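Local coordinates for protein SAM-dependent methyltransferase (PDB 3GGD) that probably transfers a methyl group from S-adenosyl-L-methionine to an acceptor, and binds the by-product S-adenosyl-L-homocysteine, at residues P59-T71 / R80-A94. Sequence-based numbering, arbitrary orientation. Where two conformers were deposited one is given.
Sequences PLIDFACGNGTQT and RVIGLDVSKSALEIA. With SAH (S-adenosyl-L-homocysteine), chain E; SO4 (sulfate ion), chain H.
L84 N bonds to D62 O (3.0 Å) between parallel strands 60-63 and 81-85, in which D62 lies level with G83 and which a right-handed crossover through helix 69-77 joins in a Rossmann-like methyltransferase sheet. L60 N donates likewise to R80 O, I82 N to L60 O and D62 N to I82 O. At the end L84 O takes C65 N, with a weak bond from A64 N. On one face, branched aliphatic residues suit the interior: L84 CD1 lies 3.7 Å from I61 CG2 and borders the F63 ring. On the other, T71 turns CG2 onto V81 CG1, while its OG1 donates to D62 OD2 from above the carboxylate plane. G83 suits its place because a CB there would come tight against C65 SG.

Past the strands, D85 reaches back to loop 64-68. Its CB passes C65 SG at 4.1 Å; CG, swung anti to the backbone N (chi1 -156°), brings the carboxylate oxygens to the ribose hydroxyls of S-adenosyl-L-homocysteine. OD1 accepts O2' at 2.7 Å and, through its anti lone pair, S87 N, an Asx turn; OD2 accepts O3' at 2.7 Å and G66 N at 2.9 Å, the latter from above the carboxylate plane. Four donors thus fix its rotation. An asparagine here would probably turn an NH2 to one of the two places, leaving the backbone N-H of S87 or G66 without its acceptor, and remove the charge the hydroxyls share. G66, positioning D85 through its N, suits the loop, since its positive phi favours glycine and a CB would strike the ligand. A64 O receives the ligand's amino N, and D109 and W23 help complete the site; the acidic residue ending the second strand holds both ribose hydroxyls, as is usual in class I methyltransferases.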
loop_
_atom_site.group_PDB
_atom_site.type_symbol
_atom_site.label_atom_id
_atom_site.label_comp_id
_atom_site.label_asym_id
_atom_site.label_seq_id
_atom_site.Cartn_x
_atom_site.Cartn_y
_atom_site.Cartn_z
ATOM N N PRO A 59 -1.456 17.990 6.061
ATOM C CA PRO A 59 -1.900 16.729 6.615
ATOM C C PRO A 59 -1.199 15.583 5.887
ATOM O O PRO A 59 -0.849 15.733 4.708
ATOM C CB PRO A 59 -3.420 16.689 6.294
ATOM C CG PRO A 59 -3.647 17.724 5.248
ATOM C CD PRO A 59 -2.526 18.710 5.333
ATOM N N LEU A 60 -0.991 14.482 6.599
ATOM C CA LEU A 60 -0.398 13.281 6.040
ATOM C C LEU A 60 -1.463 12.219 5.887
ATOM O O LEU A 60 -2.106 11.844 6.875
ATOM C CB LEU A 60 0.711 12.711 6.931
ATOM C CG LEU A 60 1.387 11.417 6.401
ATOM C CD1 LEU A 60 2.033 11.565 5.005
ATOM C CD2 LEU A 60 2.428 10.939 7.404
ATOM N N ILE A 61 -1.608 11.709 4.658
ATOM C CA ILE A 61 -2.493 10.599 4.407
ATOM C C ILE A 61 -1.702 9.306 4.288
ATOM O O ILE A 61 -0.715 9.251 3.551
ATOM C CB ILE A 61 -3.306 10.795 3.090
ATOM C CG1 ILE A 61 -4.351 11.940 3.266
ATOM C CG2 ILE A 61 -3.973 9.453 2.649
ATOM C CD1 ILE A 61 -5.034 12.395 1.916
ATOM N N ASP A 62 -2.110 8.291 5.075
ATOM C CA ASP A 62 -1.659 6.875 4.909
ATOM C C ASP A 62 -2.704 6.286 3.994
ATOM O O ASP A 62 -3.820 5.977 4.412
ATOM C CB ASP A 62 -1.609 6.102 6.238
ATOM C CG ASP A 62 -0.993 4.715 6.096
ATOM O OD1 ASP A 62 -0.811 4.230 4.952
ATOM O OD2 ASP A 62 -0.698 4.093 7.144
ATOM N N PHE A 63 -2.368 6.228 2.708
ATOM C CA PHE A 63 -3.308 5.811 1.677
ATOM C C PHE A 63 -3.320 4.279 1.573
ATOM O O PHE A 63 -2.261 3.682 1.354
ATOM C CB PHE A 63 -2.921 6.374 0.302
ATOM C CG PHE A 63 -4.008 6.198 -0.675
ATOM C CD1 PHE A 63 -4.200 4.973 -1.291
ATOM C CD2 PHE A 63 -4.941 7.202 -0.857
ATOM C CE1 PHE A 63 -5.264 4.765 -2.135
ATOM C CE2 PHE A 63 -6.031 7.007 -1.712
ATOM C CZ PHE A 63 -6.204 5.772 -2.333
ATOM N N ALA A 64 -4.497 3.652 1.732
ATOM C CA ALA A 64 -4.619 2.167 1.765
ATOM C C ALA A 64 -3.904 1.654 3.035
ATOM O O ALA A 64 -3.018 0.789 3.013
ATOM C CB ALA A 64 -4.078 1.484 0.438
ATOM N N CYS A 65 -4.278 2.251 4.155
ATOM C CA CYS A 65 -3.625 2.020 5.433
ATOM C C CYS A 65 -3.853 0.639 6.076
ATOM O O CYS A 65 -3.221 0.304 7.100
ATOM C CB CYS A 65 -4.060 3.107 6.415
ATOM S SG CYS A 65 -5.850 3.040 6.817
ATOM N N GLY A 66 -4.784 -0.149 5.535
ATOM C CA GLY A 66 -5.041 -1.485 6.078
ATOM C C GLY A 66 -5.450 -1.397 7.547
ATOM O O GLY A 66 -6.269 -0.544 7.924
ATOM N N ASN A 67 -4.842 -2.238 8.378
ATOM C CA ASN A 67 -5.146 -2.295 9.804
ATOM C C ASN A 67 -4.413 -1.286 10.653
ATOM O O ASN A 67 -4.457 -1.354 11.895
ATOM C CB ASN A 67 -4.920 -3.701 10.377
ATOM C CG ASN A 67 -3.490 -4.167 10.237
ATOM O OD1 ASN A 67 -2.655 -3.447 9.724
ATOM N ND2 ASN A 67 -3.208 -5.376 10.687
ATOM N N GLY A 68 -3.721 -0.358 10.011
ATOM C CA GLY A 68 -3.156 0.781 10.726
ATOM C C GLY A 68 -1.860 0.608 11.463
ATOM O O GLY A 68 -1.465 1.494 12.214
ATOM N N THR A 69 -1.178 -0.513 11.254
ATOM C CA THR A 69 0.065 -0.763 11.960
ATOM C C THR A 69 1.070 0.344 11.679
ATOM O O THR A 69 1.690 0.838 12.599
ATOM C CB THR A 69 0.685 -2.091 11.557
ATOM O OG1 THR A 69 -0.279 -3.151 11.768
ATOM C CG2 THR A 69 1.994 -2.363 12.361
ATOM N N GLN A 70 1.201 0.770 10.413
ATOM C CA GLN A 70 2.198 1.803 10.079
ATOM C C GLN A 70 1.703 3.201 10.431
ATOM O O GLN A 70 2.499 4.120 10.768
ATOM C CB GLN A 70 2.585 1.721 8.593
ATOM C CG GLN A 70 2.949 0.283 8.073
ATOM C CD GLN A 70 3.986 -0.470 8.922
ATOM O OE1 GLN A 70 4.988 0.107 9.360
ATOM N NE2 GLN A 70 3.775 -1.780 9.117
ATOM N N THR A 71 0.384 3.365 10.334
ATOM C CA THR A 71 -0.308 4.606 10.610
ATOM C C THR A 71 -0.046 5.084 12.025
ATOM O O THR A 71 0.238 6.264 12.255
ATOM C CB THR A 71 -1.836 4.428 10.404
ATOM O OG1 THR A 71 -2.072 3.613 9.243
ATOM C CG2 THR A 71 -2.549 5.789 10.254
ATOM N N ARG A 80 -0.705 15.531 12.133
ATOM C CA ARG A 80 -2.037 15.120 11.711
ATOM C C ARG A 80 -1.971 14.023 10.661
ATOM O O ARG A 80 -1.411 14.216 9.576
ATOM C CB ARG A 80 -2.813 16.326 11.174
ATOM C CG ARG A 80 -4.223 15.991 10.698
ATOM C CD ARG A 80 -4.864 17.179 9.995
ATOM N NE ARG A 80 -6.227 16.861 9.569
ATOM C CZ ARG A 80 -6.992 17.662 8.834
ATOM N NH1 ARG A 80 -6.547 18.831 8.406
ATOM N NH2 ARG A 80 -8.220 17.277 8.532
ATOM N N VAL A 81 -2.572 12.881 10.987
ATOM C CA VAL A 81 -2.588 11.717 10.102
ATOM C C VAL A 81 -4.027 11.263 9.820
ATOM O O VAL A 81 -4.861 11.170 10.720
ATOM C CB VAL A 81 -1.754 10.555 10.695
ATOM C CG1 VAL A 81 -1.803 9.297 9.776
ATOM C CG2 VAL A 81 -0.254 11.018 10.987
ATOM N N ILE A 82 -4.285 10.965 8.548
ATOM C CA ILE A 82 -5.545 10.431 8.090
ATOM C C ILE A 82 -5.251 9.076 7.416
ATOM O O ILE A 82 -4.492 8.985 6.466
ATOM C CB ILE A 82 -6.221 11.384 7.090
ATOM C CG1 ILE A 82 -6.496 12.744 7.758
ATOM C CG2 ILE A 82 -7.529 10.774 6.554
ATOM C CD1 ILE A 82 -6.760 13.897 6.780
ATOM N N GLY A 83 -5.869 8.025 7.928
ATOM C CA GLY A 83 -5.735 6.685 7.362
ATOM C C GLY A 83 -6.947 6.395 6.481
ATOM O O GLY A 83 -8.092 6.428 6.938
ATOM N N LEU A 84 -6.696 6.171 5.199
ATOM C CA LEU A 84 -7.765 5.903 4.241
ATOM C C LEU A 84 -7.669 4.450 3.741
ATOM O O LEU A 84 -6.579 3.952 3.420
ATOM C CB LEU A 84 -7.660 6.846 3.054
ATOM C CG LEU A 84 -7.798 8.360 3.310
ATOM C CD1 LEU A 84 -7.579 9.101 1.953
ATOM C CD2 LEU A 84 -9.115 8.702 3.960
ATOM N N ASP A 85 -8.819 3.788 3.641
ATOM C CA ASP A 85 -8.864 2.454 3.081
ATOM C C ASP A 85 -10.252 2.203 2.517
ATOM O O ASP A 85 -11.259 2.759 3.008
ATOM C CB ASP A 85 -8.493 1.399 4.129
ATOM C CG ASP A 85 -7.973 0.107 3.495
ATOM O OD1 ASP A 85 -8.811 -0.733 3.049
ATOM O OD2 ASP A 85 -6.717 -0.068 3.431
ATOM N N VAL A 86 -10.311 1.354 1.500
ATOM C CA VAL A 86 -11.579 0.937 0.904
ATOM C C VAL A 86 -12.399 0.016 1.797
ATOM O O VAL A 86 -13.621 -0.042 1.645
ATOM C CB VAL A 86 -11.348 0.206 -0.471
ATOM C CG1 VAL A 86 -10.804 -1.220 -0.295
ATOM C CG2 VAL A 86 -12.622 0.215 -1.341
ATOM N N SER A 87 -11.743 -0.665 2.755
ATOM C CA SER A 87 -12.388 -1.692 3.544
ATOM C C SER A 87 -12.814 -1.227 4.915
ATOM O O SER A 87 -11.964 -0.834 5.738
ATOM C CB SER A 87 -11.432 -2.900 3.737
ATOM O OG SER A 87 -11.954 -3.842 4.690
ATOM N N LYS A 88 -14.112 -1.382 5.206
ATOM C CA LYS A 88 -14.618 -1.039 6.524
ATOM C C LYS A 88 -14.080 -1.974 7.601
ATOM O O LYS A 88 -13.879 -1.557 8.746
ATOM C CB LYS A 88 -16.146 -0.986 6.536
ATOM C CG LYS A 88 -16.807 -2.298 6.271
ATOM C CD LYS A 88 -18.322 -2.227 6.373
ATOM C CE LYS A 88 -18.906 -3.591 5.950
ATOM N NZ LYS A 88 -20.372 -3.552 5.962
ATOM N N SER A 89 -13.867 -3.246 7.262
ATOM C CA SER A 89 -13.325 -4.201 8.243
ATOM C C SER A 89 -11.865 -3.877 8.562
ATOM O O SER A 89 -11.451 -3.946 9.738
ATOM C CB SER A 89 -13.511 -5.666 7.775
ATOM O OG SER A 89 -14.894 -6.032 7.746
ATOM N N ALA A 90 -11.093 -3.484 7.545
ATOM C CA ALA A 90 -9.716 -3.000 7.801
ATOM C C ALA A 90 -9.718 -1.838 8.811
ATOM O O ALA A 90 -8.987 -1.861 9.804
ATOM C CB ALA A 90 -9.007 -2.582 6.509
ATOM N N LEU A 91 -10.587 -0.857 8.584
ATOM C CA LEU A 91 -10.666 0.298 9.451
ATOM C C LEU A 91 -11.232 -0.052 10.799
ATOM O O LEU A 91 -10.904 0.598 11.763
ATOM C CB LEU A 91 -11.455 1.421 8.783
ATOM C CG LEU A 91 -10.835 1.935 7.457
ATOM C CD1 LEU A 91 -11.689 3.131 6.906
ATOM C CD2 LEU A 91 -9.360 2.311 7.616
ATOM N N GLU A 92 -12.061 -1.098 10.885
ATOM C CA GLU A 92 -12.532 -1.572 12.172
ATOM C C GLU A 92 -11.379 -2.163 13.011
ATOM O O GLU A 92 -11.290 -1.925 14.213
ATOM C CB GLU A 92 -13.680 -2.562 11.995
ATOM C CG GLU A 92 -14.238 -3.017 13.329
ATOM C CD GLU A 92 -15.466 -3.907 13.215
ATOM O OE1 GLU A 92 -16.185 -3.822 12.193
ATOM O OE2 GLU A 92 -15.694 -4.666 14.177
ATOM N N ILE A 93 -10.482 -2.918 12.388
ATOM C CA ILE A 93 -9.265 -3.373 13.078
ATOM C C ILE A 93 -8.377 -2.160 13.482
ATOM O O ILE A 93 -7.946 -2.044 14.635
ATOM C CB ILE A 93 -8.418 -4.371 12.248
ATOM C CG1 ILE A 93 -9.239 -5.620 11.829
ATOM C CG2 ILE A 93 -7.195 -4.800 13.067
ATOM C CD1 ILE A 93 -8.640 -6.491 10.695
ATOM N N ALA A 94 -8.128 -1.265 12.534
ATOM C CA ALA A 94 -7.318 -0.073 12.770
ATOM C C ALA A 94 -7.838 0.759 13.952
ATOM O O ALA A 94 -7.075 1.164 14.821
ATOM C CB ALA A 94 -7.262 0.815 11.490
HETATM N N SAH E . -0.501 -0.045 3.587
HETATM C CA SAH E . -0.945 -1.162 4.462
HETATM C CB SAH E . -1.806 -2.215 3.731
HETATM C CG SAH E . -1.245 -2.908 2.476
HETATM S SD SAH E . -2.346 -4.173 1.816
HETATM C C SAH E . 0.232 -1.854 5.132
HETATM O O SAH E . 0.055 -2.528 6.178
HETATM O OXT SAH E . 1.359 -1.782 4.642
HETATM C "C5'" SAH E . -3.195 -3.255 0.562
HETATM C "C4'" SAH E . -4.324 -2.351 1.139
HETATM O "O4'" SAH E . -4.951 -1.609 0.066
HETATM C "C3'" SAH E . -5.489 -3.068 1.846
HETATM O "O3'" SAH E . -5.734 -2.558 3.145
HETATM C "C2'" SAH E . -6.699 -2.787 0.964
HETATM O "O2'" SAH E . -7.984 -2.831 1.618
HETATM C "C1'" SAH E . -6.335 -1.451 0.343
HETATM N N9 SAH E . -7.083 -1.141 -0.881
HETATM C C8 SAH E . -7.336 -2.026 -1.884
HETATM N N7 SAH E . -8.015 -1.418 -2.871
HETATM C C5 SAH E . -8.205 -0.122 -2.477
HETATM C C6 SAH E . -8.904 1.026 -3.043
HETATM N N6 SAH E . -9.511 0.825 -4.236
HETATM N N1 SAH E . -8.946 2.187 -2.374
HETATM C C2 SAH E . -8.336 2.302 -1.151
HETATM N N3 SAH E . -7.704 1.273 -0.588
HETATM C C4 SAH E . -7.629 0.061 -1.172
HETATM S S SO4 H . -11.170 13.781 7.684
HETATM O O1 SO4 H . -10.300 14.721 8.405
HETATM O O2 SO4 H . -10.905 12.381 8.011
HETATM O O3 SO4 H . -10.977 14.011 6.261
HETATM O O4 SO4 H . -12.567 14.039 8.033
#